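PDB 6JWS: 7,8-dihydro-6-hydroxymethylpterin pyrophosphokinase-dihydropteroate synthase from Plasmodium falciparum, which probably catalyses two successive steps of folate biosynthesis, pyrophosphorylation of 6-hydroxymethyl-7,8-dihydropterin by ATP and condensation of the resulting diphosphate with 4-aminobenzoate to 7,8-dihydropteroate. Local coordinates for residues I209-M221 and L333-L345. The protein carries 1 engineered substitution. Residues are numbered along the deposited sequence; the frame is centred on the assembly and turned at random.
Sequences IDILFFNDFTIFM and LNDMIPEYKHNVL. With MG (magnesium ion), chain K; ATP (adenosine-5'-triphosphate), chain J.
His342 and Phe213 meet in a buried contact of the HPPK domain, where the outer strand 208-214 of the antiparallel sheet, with the type II' turn from Phe214 to Phe217, packs against the loop that follows helix 327-336. His342 CD2 comes 3.6 Å from Phe213 CD1, the ring planes near parallel but slid apart with little overlap. Both ring nitrogens of His342 are engaged. His342 NE2 donates to Phe217 O at 3.0 Å; the oxygen lies in the imidazole plane, whereas the nitrogen stands above the plane of that carbonyl. His342 ND1 accepts the backbone N-H of Val344 in an almost straight bond (175°), which fixes the ring's rotation. With CG anti to the backbone N (chi1 -166°), the imidazole reaches across to the turn. Asn343 ND2 adds a weak bond to Asp216 O, while the amide of Asn215 turns back to Asn16 and Ile17 of the neighbouring strand. Lys341 NZ donates to Leu345 O at 2.7 Å, at the end of the type I turn from His342.

Next to His342, the Phe213 ring receives the edge of Tyr340 in a T-shaped stack, CE2 lying over the centre of its face, with the planes at 75°. Leu333 CD1 and Leu345 CD1 approach the Phe213 edge, and Phe113 stacks on Tyr340. A classic beta bulge places Leu212 and Phe213 opposite Val19, and Leu212 CD1 packs on Leu333 CD2 at 3.8 Å. The same strand serves the kinase site: Asp210 OD1, together with Asp208, binds magnesium. The backbone of Ile211 pairs with the adenine: Ile211 N donates to ATP N1, and ATP N6 donates to Ile211 O at 2.8 Å.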
ATOM      1  N   ILE B 209     -39.779   9.933  10.971  1.00 30.49           N
ATOM      2  CA  ILE B 209     -40.162   8.910  10.014  1.00 29.11           C
ATOM      3  C   ILE B 209     -41.033   9.537   8.928  1.00 29.83           C
ATOM      4  O   ILE B 209     -42.143   9.977   9.210  1.00 33.12           O
ATOM      5  CB  ILE B 209     -40.892   7.752  10.722  1.00 28.12           C
ATOM      6  CG1 ILE B 209     -40.091   7.196  11.906  1.00 28.58           C
ATOM      7  CG2 ILE B 209     -41.278   6.675   9.718  1.00 26.19           C
ATOM      8  CD1 ILE B 209     -40.829   6.157  12.731  1.00 28.39           C
ATOM      9  N   ASP B 210     -40.535   9.521   7.684  1.00 29.59           N
ATOM     10  CA  ASP B 210     -41.168  10.173   6.548  1.00 28.23           C
ATOM     11  C   ASP B 210     -41.677   9.105   5.605  1.00 26.84           C
ATOM     12  O   ASP B 210     -41.125   8.015   5.587  1.00 26.98           O
ATOM     13  CB  ASP B 210     -40.175  11.038   5.773  1.00 29.10           C
ATOM     14  CG  ASP B 210     -39.711  12.230   6.584  1.00 31.57           C
ATOM     15  OD1 ASP B 210     -40.543  12.768   7.332  1.00 33.25           O
ATOM     16  OD2 ASP B 210     -38.523  12.603   6.472  1.00 33.21           O
ATOM     17  N   ILE B 211     -42.725   9.423   4.836  1.00 25.62           N
ATOM     18  CA  ILE B 211     -43.150   8.508   3.795  1.00 25.40           C
ATOM     19  C   ILE B 211     -42.605   9.047   2.485  1.00 26.30           C
ATOM     20  O   ILE B 211     -42.905  10.176   2.133  1.00 29.13           O
ATOM     21  CB  ILE B 211     -44.679   8.354   3.735  1.00 25.31           C
ATOM     22  CG1 ILE B 211     -45.280   8.039   5.109  1.00 24.90           C
ATOM     23  CG2 ILE B 211     -45.064   7.320   2.683  1.00 22.36           C
ATOM     24  CD1 ILE B 211     -46.789   7.888   5.080  1.00 24.69           C
ATOM     25  N   LEU B 212     -41.782   8.256   1.796  1.00 25.00           N
ATOM     26  CA  LEU B 212     -41.165   8.747   0.578  1.00 24.35           C
ATOM     27  C   LEU B 212     -42.049   8.372  -0.602  1.00 24.25           C
ATOM     28  O   LEU B 212     -42.248   9.156  -1.516  1.00 24.62           O
ATOM     29  CB  LEU B 212     -39.755   8.161   0.440  1.00 24.44           C
ATOM     30  CG  LEU B 212     -38.765   8.511   1.557  1.00 26.01           C
ATOM     31  CD1 LEU B 212     -37.488   7.675   1.433  1.00 22.79           C
ATOM     32  CD2 LEU B 212     -38.437  10.003   1.576  1.00 22.32           C
ATOM     33  N   PHE B 213     -42.542   7.139  -0.605  1.00 24.22           N
ATOM     34  CA  PHE B 213     -43.375   6.693  -1.699  1.00 23.78           C
ATOM     35  C   PHE B 213     -44.494   5.844  -1.121  1.00 25.18           C
ATOM     36  O   PHE B 213     -44.350   5.264  -0.049  1.00 24.95           O
ATOM     37  CB  PHE B 213     -42.575   5.854  -2.696  1.00 23.76           C
ATOM     38  CG  PHE B 213     -41.513   6.592  -3.470  1.00 26.20           C
ATOM     39  CD1 PHE B 213     -41.857   7.510  -4.454  1.00 25.91           C
ATOM     40  CD2 PHE B 213     -40.162   6.347  -3.233  1.00 24.77           C
ATOM     41  CE1 PHE B 213     -40.872   8.174  -5.181  1.00 25.85           C
ATOM     42  CE2 PHE B 213     -39.182   7.008  -3.961  1.00 25.46           C
ATOM     43  CZ  PHE B 213     -39.537   7.924  -4.934  1.00 26.58           C
ATOM     44  N   PHE B 214     -45.600   5.784  -1.855  1.00 25.63           N
ATOM     45  CA  PHE B 214     -46.717   4.921  -1.506  1.00 27.14           C
ATOM     46  C   PHE B 214     -47.379   4.506  -2.814  1.00 27.64           C
ATOM     47  O   PHE B 214     -48.033   5.314  -3.475  1.00 28.71           O
ATOM     48  CB  PHE B 214     -47.675   5.646  -0.556  1.00 27.14           C
ATOM     49  CG  PHE B 214     -48.654   4.748   0.158  1.00 27.15           C
ATOM     50  CD1 PHE B 214     -49.618   4.041  -0.542  1.00 25.16           C
ATOM     51  CD2 PHE B 214     -48.619   4.630   1.538  1.00 25.92           C
ATOM     52  CE1 PHE B 214     -50.509   3.211   0.122  1.00 24.23           C
ATOM     53  CE2 PHE B 214     -49.516   3.806   2.199  1.00 26.06           C
ATOM     54  CZ  PHE B 214     -50.462   3.106   1.489  1.00 24.80           C
ATOM     55  N   ASN B 215     -47.154   3.254  -3.200  1.00 28.33           N
ATOM     56  CA  ASN B 215     -47.536   2.812  -4.524  1.00 30.52           C
ATOM     57  C   ASN B 215     -47.020   3.842  -5.523  1.00 32.47           C
ATOM     58  O   ASN B 215     -45.979   4.467  -5.280  1.00 30.06           O
ATOM     59  CB  ASN B 215     -49.029   2.472  -4.584  1.00 32.57           C
ATOM     60  CG  ASN B 215     -49.382   1.314  -3.668  1.00 36.17           C
ATOM     61  OD1 ASN B 215     -48.524   0.489  -3.336  1.00 34.89           O
ATOM     62  ND2 ASN B 215     -50.633   1.253  -3.234  1.00 35.66           N
ATOM     63  N   ASP B 216     -47.770   4.021  -6.620  1.00 31.92           N
ATOM     64  CA  ASP B 216     -47.405   4.951  -7.677  1.00 32.17           C
ATOM     65  C   ASP B 216     -48.169   6.267  -7.516  1.00 31.31           C
ATOM     66  O   ASP B 216     -48.291   7.023  -8.472  1.00 32.46           O
ATOM     67  CB  ASP B 216     -47.689   4.332  -9.045  1.00 33.21           C
ATOM     68  CG  ASP B 216     -49.164   4.005  -9.237  1.00 36.36           C
ATOM     69  OD1 ASP B 216     -49.944   4.171  -8.270  1.00 36.73           O
ATOM     70  OD2 ASP B 216     -49.528   3.602 -10.354  1.00 39.27           O
ATOM     71  N   PHE B 217     -48.668   6.544  -6.306  1.00 30.96           N
ATOM     72  CA  PHE B 217     -49.534   7.696  -6.082  1.00 31.40           C
ATOM     73  C   PHE B 217     -48.746   9.002  -6.184  1.00 35.66           C
ATOM     74  O   PHE B 217     -47.577   9.075  -5.795  1.00 35.98           O
ATOM     75  CB  PHE B 217     -50.199   7.650  -4.699  1.00 28.02           C
ATOM     76  CG  PHE B 217     -51.106   6.473  -4.425  1.00 26.01           C
ATOM     77  CD1 PHE B 217     -51.527   5.633  -5.443  1.00 25.82           C
ATOM     78  CD2 PHE B 217     -51.564   6.229  -3.139  1.00 26.25           C
ATOM     79  CE1 PHE B 217     -52.340   4.541  -5.177  1.00 27.18           C
ATOM     80  CE2 PHE B 217     -52.383   5.139  -2.873  1.00 27.60           C
ATOM     81  CZ  PHE B 217     -52.770   4.300  -3.894  1.00 26.90           C
ATOM     82  N   THR B 218     -49.432  10.041  -6.673  1.00 37.36           N
ATOM     83  CA  THR B 218     -48.950  11.411  -6.647  1.00 36.41           C
ATOM     84  C   THR B 218     -49.980  12.255  -5.901  1.00 39.40           C
ATOM     85  O   THR B 218     -51.056  12.528  -6.430  1.00 41.27           O
ATOM     86  CB  THR B 218     -48.795  11.951  -8.074  1.00 36.03           C
ATOM     87  OG1 THR B 218     -48.056  11.032  -8.877  1.00 32.10           O
ATOM     88  CG2 THR B 218     -48.146  13.318  -8.118  1.00 39.34           C
ATOM     89  N   ILE B 219     -49.632  12.675  -4.681  1.00 37.77           N
ATOM     90  CA  ILE B 219     -50.561  13.330  -3.774  1.00 37.72           C
ATOM     91  C   ILE B 219     -49.908  14.591  -3.211  1.00 40.88           C
ATOM     92  O   ILE B 219     -48.725  14.572  -2.879  1.00 40.55           O
ATOM     93  CB  ILE B 219     -50.949  12.355  -2.642  1.00 36.15           C
ATOM     94  CG1 ILE B 219     -51.886  11.260  -3.153  1.00 36.15           C
ATOM     95  CG2 ILE B 219     -51.518  13.089  -1.434  1.00 32.81           C
ATOM     96  CD1 ILE B 219     -51.752   9.956  -2.413  1.00 37.98           C
ATOM     97  N   PHE B 220     -50.697  15.677  -3.114  1.00 41.21           N
ATOM     98  CA  PHE B 220     -50.356  16.836  -2.301  1.00 41.36           C
ATOM     99  C   PHE B 220     -51.634  17.392  -1.677  1.00 45.06           C
ATOM    100  O   PHE B 220     -52.480  17.936  -2.382  1.00 45.64           O
ATOM    101  CB  PHE B 220     -49.574  17.892  -3.097  1.00 38.26           C
ATOM    102  CG  PHE B 220     -48.741  18.825  -2.246  1.00 35.95           C
ATOM    103  CD1 PHE B 220     -49.312  19.915  -1.604  1.00 34.44           C
ATOM    104  CD2 PHE B 220     -47.380  18.600  -2.061  1.00 34.35           C
ATOM    105  CE1 PHE B 220     -48.544  20.755  -0.803  1.00 36.12           C
ATOM    106  CE2 PHE B 220     -46.612  19.435  -1.262  1.00 32.90           C
ATOM    107  CZ  PHE B 220     -47.194  20.517  -0.634  1.00 35.08           C
ATOM    108  N   MET B 221     -51.765  17.242  -0.354  1.00 45.56           N
ATOM    109  CA  MET B 221     -52.961  17.658   0.362  1.00 49.02           C
ATOM    110  C   MET B 221     -52.587  18.819   1.276  1.00 52.54           C
ATOM    111  O   MET B 221     -51.843  18.623   2.234  1.00 51.24           O
ATOM    112  CB  MET B 221     -53.529  16.504   1.195  1.00 48.87           C
ATOM    113  CG  MET B 221     -54.293  15.478   0.371  1.00 50.74           C
ATOM    114  SD  MET B 221     -54.941  14.066   1.337  1.00 61.50           S
ATOM    115  CE  MET B 221     -55.834  14.900   2.650  1.00 54.59           C
ATOM    116  N   LEU B 333     -32.072   5.412  -1.183  1.00 15.32           N
ATOM    117  CA  LEU B 333     -32.926   4.785  -2.187  1.00 15.53           C
ATOM    118  C   LEU B 333     -32.074   4.065  -3.231  1.00 16.50           C
ATOM    119  O   LEU B 333     -32.516   3.062  -3.798  1.00 16.46           O
ATOM    120  CB  LEU B 333     -33.796   5.844  -2.878  1.00 15.70           C
ATOM    121  CG  LEU B 333     -34.804   6.605  -2.001  1.00 16.45           C
ATOM    122  CD1 LEU B 333     -35.533   7.686  -2.803  1.00 15.16           C
ATOM    123  CD2 LEU B 333     -35.822   5.666  -1.376  1.00 16.00           C
ATOM    124  N   ASN B 334     -30.864   4.589  -3.499  1.00 15.78           N
ATOM    125  CA  ASN B 334     -30.017   4.018  -4.536  1.00 16.45           C
ATOM    126  C   ASN B 334     -29.565   2.610  -4.137  1.00 16.28           C
ATOM    127  O   ASN B 334     -29.214   1.820  -5.003  1.00 15.96           O
ATOM    128  CB  ASN B 334     -28.836   4.936  -4.884  1.00 17.49           C
ATOM    129  CG  ASN B 334     -27.878   4.352  -5.907  1.00 19.02           C
ATOM    130  OD1 ASN B 334     -28.258   4.053  -7.041  1.00 19.49           O
ATOM    131  ND2 ASN B 334     -26.624   4.184  -5.519  1.00 19.39           N
ATOM    132  N   ASP B 335     -29.531   2.317  -2.827  1.00 16.58           N
ATOM    133  CA  ASP B 335     -29.128   1.005  -2.334  1.00 17.20           C
ATOM    134  C   ASP B 335     -30.235  -0.014  -2.581  1.00 18.34           C
ATOM    135  O   ASP B 335     -29.938  -1.170  -2.873  1.00 18.90           O
ATOM    136  CB  ASP B 335     -28.890   0.995  -0.819  1.00 15.92           C
ATOM    137  CG  ASP B 335     -27.652   1.730  -0.344  1.00 15.75           C
ATOM    138  OD1 ASP B 335     -26.715   1.911  -1.146  1.00 17.05           O
ATOM    139  OD2 ASP B 335     -27.639   2.127   0.818  1.00 15.02           O
ATOM    140  N   MET B 336     -31.499   0.434  -2.439  1.00 20.05           N
ATOM    141  CA  MET B 336     -32.674  -0.436  -2.415  1.00 20.44           C
ATOM    142  C   MET B 336     -33.264  -0.580  -3.813  1.00 20.08           C
ATOM    143  O   MET B 336     -33.479  -1.698  -4.256  1.00 19.73           O
ATOM    144  CB  MET B 336     -33.791   0.067  -1.485  1.00 19.60           C
ATOM    145  CG  MET B 336     -33.324   0.468  -0.095  1.00 19.27           C
ATOM    146  SD  MET B 336     -34.748   0.639   1.020  1.00 21.69           S
ATOM    147  CE  MET B 336     -35.717   1.869   0.144  1.00 18.73           C
ATOM    148  N   ILE B 337     -33.523   0.548  -4.496  1.00 20.86           N
ATOM    149  CA  ILE B 337     -34.381   0.534  -5.673  1.00 20.86           C
ATOM    150  C   ILE B 337     -33.782   1.416  -6.760  1.00 21.55           C
ATOM    151  O   ILE B 337     -34.429   2.337  -7.258  1.00 21.13           O
ATOM    152  CB  ILE B 337     -35.822   0.961  -5.312  1.00 20.97           C
ATOM    153  CG1 ILE B 337     -35.874   2.396  -4.773  1.00 19.90           C
ATOM    154  CG2 ILE B 337     -36.458  -0.044  -4.355  1.00 19.03           C
ATOM    155  CD1 ILE B 337     -37.252   2.841  -4.295  1.00 19.68           C
ATOM    156  N   PRO B 338     -32.541   1.119  -7.201  1.00 22.67           N
ATOM    157  CA  PRO B 338     -31.839   1.972  -8.163  1.00 22.99           C
ATOM    158  C   PRO B 338     -32.585   2.141  -9.488  1.00 25.00           C
ATOM    159  O   PRO B 338     -32.475   3.188 -10.135  1.00 25.93           O
ATOM    160  CB  PRO B 338     -30.505   1.238  -8.406  1.00 22.43           C
ATOM    161  CG  PRO B 338     -30.755  -0.198  -7.948  1.00 21.42           C
ATOM    162  CD  PRO B 338     -31.774  -0.087  -6.835  1.00 21.38           C
ATOM    163  N   GLU B 339     -33.376   1.132  -9.871  1.00 25.91           N
ATOM    164  CA  GLU B 339     -34.004   1.150 -11.185  1.00 29.36           C
ATOM    165  C   GLU B 339     -35.404   1.754 -11.141  1.00 27.05           C
ATOM    166  O   GLU B 339     -36.030   1.896 -12.185  1.00 29.59           O
ATOM    167  CB  GLU B 339     -33.970  -0.230 -11.846  1.00 32.81           C
ATOM    168  CG  GLU B 339     -32.562  -0.688 -12.184  1.00 41.01           C
ATOM    169  CD  GLU B 339     -31.714   0.309 -12.970  1.00 50.58           C
ATOM    170  OE1 GLU B 339     -32.235   0.892 -13.961  1.00 53.73           O
ATOM    171  OE2 GLU B 339     -30.529   0.511 -12.593  1.00 53.54           O
ATOM    172  N   TYR B 340     -35.889   2.119  -9.947  1.00 27.72           N
ATOM    173  CA  TYR B 340     -37.237   2.656  -9.798  1.00 27.70           C
ATOM    174  C   TYR B 340     -37.352   4.012 -10.500  1.00 29.48           C
ATOM    175  O   TYR B 340     -36.469   4.870 -10.375  1.00 27.27           O
ATOM    176  CB  TYR B 340     -37.598   2.822  -8.320  1.00 25.69           C
ATOM    177  CG  TYR B 340     -39.020   3.261  -8.060  1.00 27.12           C
ATOM    178  CD1 TYR B 340     -40.091   2.466  -8.450  1.00 26.30           C
ATOM    179  CD2 TYR B 340     -39.306   4.460  -7.417  1.00 26.50           C
ATOM    180  CE1 TYR B 340     -41.400   2.853  -8.214  1.00 26.24           C
ATOM    181  CE2 TYR B 340     -40.612   4.859  -7.168  1.00 25.43           C
ATOM    182  CZ  TYR B 340     -41.662   4.054  -7.579  1.00 26.33           C
ATOM    183  OH  TYR B 340     -42.959   4.398  -7.345  1.00 27.73           O
ATOM    184  N   LYS B 341     -38.453   4.184 -11.244  1.00 31.01           N
ATOM    185  CA  LYS B 341     -38.856   5.485 -11.761  1.00 33.12           C
ATOM    186  C   LYS B 341     -40.330   5.750 -11.460  1.00 32.63           C
ATOM    187  O   LYS B 341     -41.209   5.019 -11.907  1.00 32.09           O
ATOM    188  CB  LYS B 341     -38.587   5.632 -13.263  1.00 35.88           C
ATOM    189  CG  LYS B 341     -38.762   7.061 -13.767  1.00 41.34           C
ATOM    190  CD  LYS B 341     -38.612   7.251 -15.267  1.00 45.81           C
ATOM    191  CE  LYS B 341     -38.867   8.685 -15.700  1.00 47.46           C
ATOM    192  NZ  LYS B 341     -40.198   9.175 -15.252  1.00 51.19           N
ATOM    193  N   HIS B 342     -40.571   6.822 -10.706  1.00 33.49           N
ATOM    194  CA  HIS B 342     -41.888   7.367 -10.430  1.00 36.84           C
ATOM    195  C   HIS B 342     -42.246   8.376 -11.527  1.00 40.34           C
ATOM    196  O   HIS B 342     -41.351   8.880 -12.211  1.00 38.85           O
ATOM    197  CB  HIS B 342     -41.839   7.992  -9.030  1.00 35.22           C
ATOM    198  CG  HIS B 342     -43.163   8.311  -8.419  1.00 38.39           C
ATOM    199  ND1 HIS B 342     -43.926   9.393  -8.821  1.00 40.12           N
ATOM    200  CD2 HIS B 342     -43.835   7.739  -7.395  1.00 38.96           C
ATOM    201  CE1 HIS B 342     -45.021   9.453  -8.086  1.00 41.41           C
ATOM    202  NE2 HIS B 342     -44.991   8.451  -7.203  1.00 39.93           N
ATOM    203  N   ASN B 343     -43.552   8.671 -11.681  1.00 42.09           N
ATOM    204  CA  ASN B 343     -44.082   9.552 -12.717  1.00 41.96           C
ATOM    205  C   ASN B 343     -43.527  10.967 -12.553  1.00 40.53           C
ATOM    206  O   ASN B 343     -43.286  11.681 -13.520  1.00 44.27           O
ATOM    207  CB  ASN B 343     -45.606   9.686 -12.630  1.00 51.47           C
ATOM    208  CG  ASN B 343     -46.319   8.400 -12.272  1.00 60.77           C
ATOM    209  OD1 ASN B 343     -46.444   7.501 -13.105  1.00 66.01           O
ATOM    210  ND2 ASN B 343     -46.800   8.308 -11.041  1.00 63.22           N
ATOM    211  N   VAL B 344     -43.346  11.366 -11.300  1.00 37.69           N
ATOM    212  CA  VAL B 344     -42.885  12.687 -10.922  1.00 39.29           C
ATOM    213  C   VAL B 344     -41.386  12.843 -11.185  1.00 38.79           C
ATOM    214  O   VAL B 344     -40.882  13.960 -11.255  1.00 42.94           O
ATOM    215  CB  VAL B 344     -43.238  12.903  -9.439  1.00 39.56           C
ATOM    216  CG1 VAL B 344     -42.195  13.696  -8.675  1.00 43.59           C
ATOM    217  CG2 VAL B 344     -44.644  13.456  -9.252  1.00 36.40           C
ATOM    218  N   LEU B 345     -40.659  11.730 -11.307  1.00 39.68           N
ATOM    219  CA  LEU B 345     -39.208  11.815 -11.382  1.00 39.72           C
ATOM    220  C   LEU B 345     -38.769  11.870 -12.839  1.00 37.44           C
ATOM    221  O   LEU B 345     -39.388  11.243 -13.700  1.00 35.47           O
ATOM    222  CB  LEU B 345     -38.574  10.636 -10.635  1.00 37.62           C
ATOM    223  CG  LEU B 345     -38.836  10.604  -9.127  1.00 39.37           C
ATOM    224  CD1 LEU B 345     -37.981   9.549  -8.453  1.00 38.88           C
ATOM    225  CD2 LEU B 345     -38.577  11.962  -8.493  1.00 38.46           C
TER
HETATM  226 MG    MG K 803     -39.972  14.648   8.536  1.00 25.52          MG
HETATM  227  PG  ATP J 802     -41.031  16.665   6.395  1.00 96.31           P
HETATM  228  O1G ATP J 802     -39.555  16.708   6.043  1.00 95.12           O
HETATM  229  O2G ATP J 802     -41.915  17.233   5.298  1.00 81.77           O
HETATM  230  O3G ATP J 802     -41.466  15.280   6.829  1.00 81.21           O
HETATM  231  PB  ATP J 802     -40.251  18.338   8.766  1.00 77.43           P
HETATM  232  O1B ATP J 802     -40.936  19.540   9.319  1.00 82.66           O
HETATM  233  O2B ATP J 802     -38.852  18.462   8.247  1.00 81.12           O
HETATM  234  O3B ATP J 802     -41.210  17.672   7.663  1.00 82.61           O
HETATM  235  PA  ATP J 802     -41.413  16.303  10.523  1.00 88.18           P
HETATM  236  O1A ATP J 802     -41.354  14.942   9.901  1.00 87.24           O
HETATM  237  O2A ATP J 802     -41.349  16.402  12.012  1.00 88.54           O
HETATM  238  O3A ATP J 802     -40.248  17.203   9.891  1.00 79.63           O
HETATM  239  O5' ATP J 802     -42.717  17.080   9.997  1.00 75.90           O
HETATM  240  C5' ATP J 802     -43.564  16.417   9.022  1.00 66.62           C
HETATM  241  C4' ATP J 802     -44.584  17.395   8.501  1.00 58.58           C
HETATM  242  O4' ATP J 802     -44.645  17.324   7.051  1.00 49.98           O
HETATM  243  C3' ATP J 802     -46.017  17.153   8.987  1.00 55.61           C
HETATM  244  O3' ATP J 802     -46.662  18.410   9.154  1.00 58.21           O
HETATM  245  C2' ATP J 802     -46.591  16.269   7.876  1.00 50.80           C
HETATM  246  O2' ATP J 802     -47.983  16.367   7.684  1.00 55.43           O
HETATM  247  C1' ATP J 802     -45.907  16.839   6.640  1.00 45.08           C
HETATM  248  N9  ATP J 802     -45.730  15.850   5.576  1.00 38.10           N
HETATM  249  C8  ATP J 802     -46.103  16.004   4.266  1.00 37.18           C
HETATM  250  N7  ATP J 802     -45.820  14.952   3.533  1.00 35.78           N
HETATM  251  C5  ATP J 802     -45.199  14.073   4.411  1.00 32.54           C
HETATM  252  C6  ATP J 802     -44.648  12.790   4.229  1.00 29.74           C
HETATM  253  N6  ATP J 802     -44.650  12.158   3.062  1.00 25.12           N
HETATM  254  N1  ATP J 802     -44.106  12.180   5.315  1.00 30.50           N
HETATM  255  C2  ATP J 802     -44.117  12.827   6.490  1.00 30.01           C
HETATM  256  N3  ATP J 802     -44.604  14.036   6.771  1.00 32.46           N
HETATM  257  C4  ATP J 802     -45.140  14.613   5.676  1.00 33.68           C
HETATM  258  O   HOH W   1     -38.054  15.043   7.353  1.00 49.84           O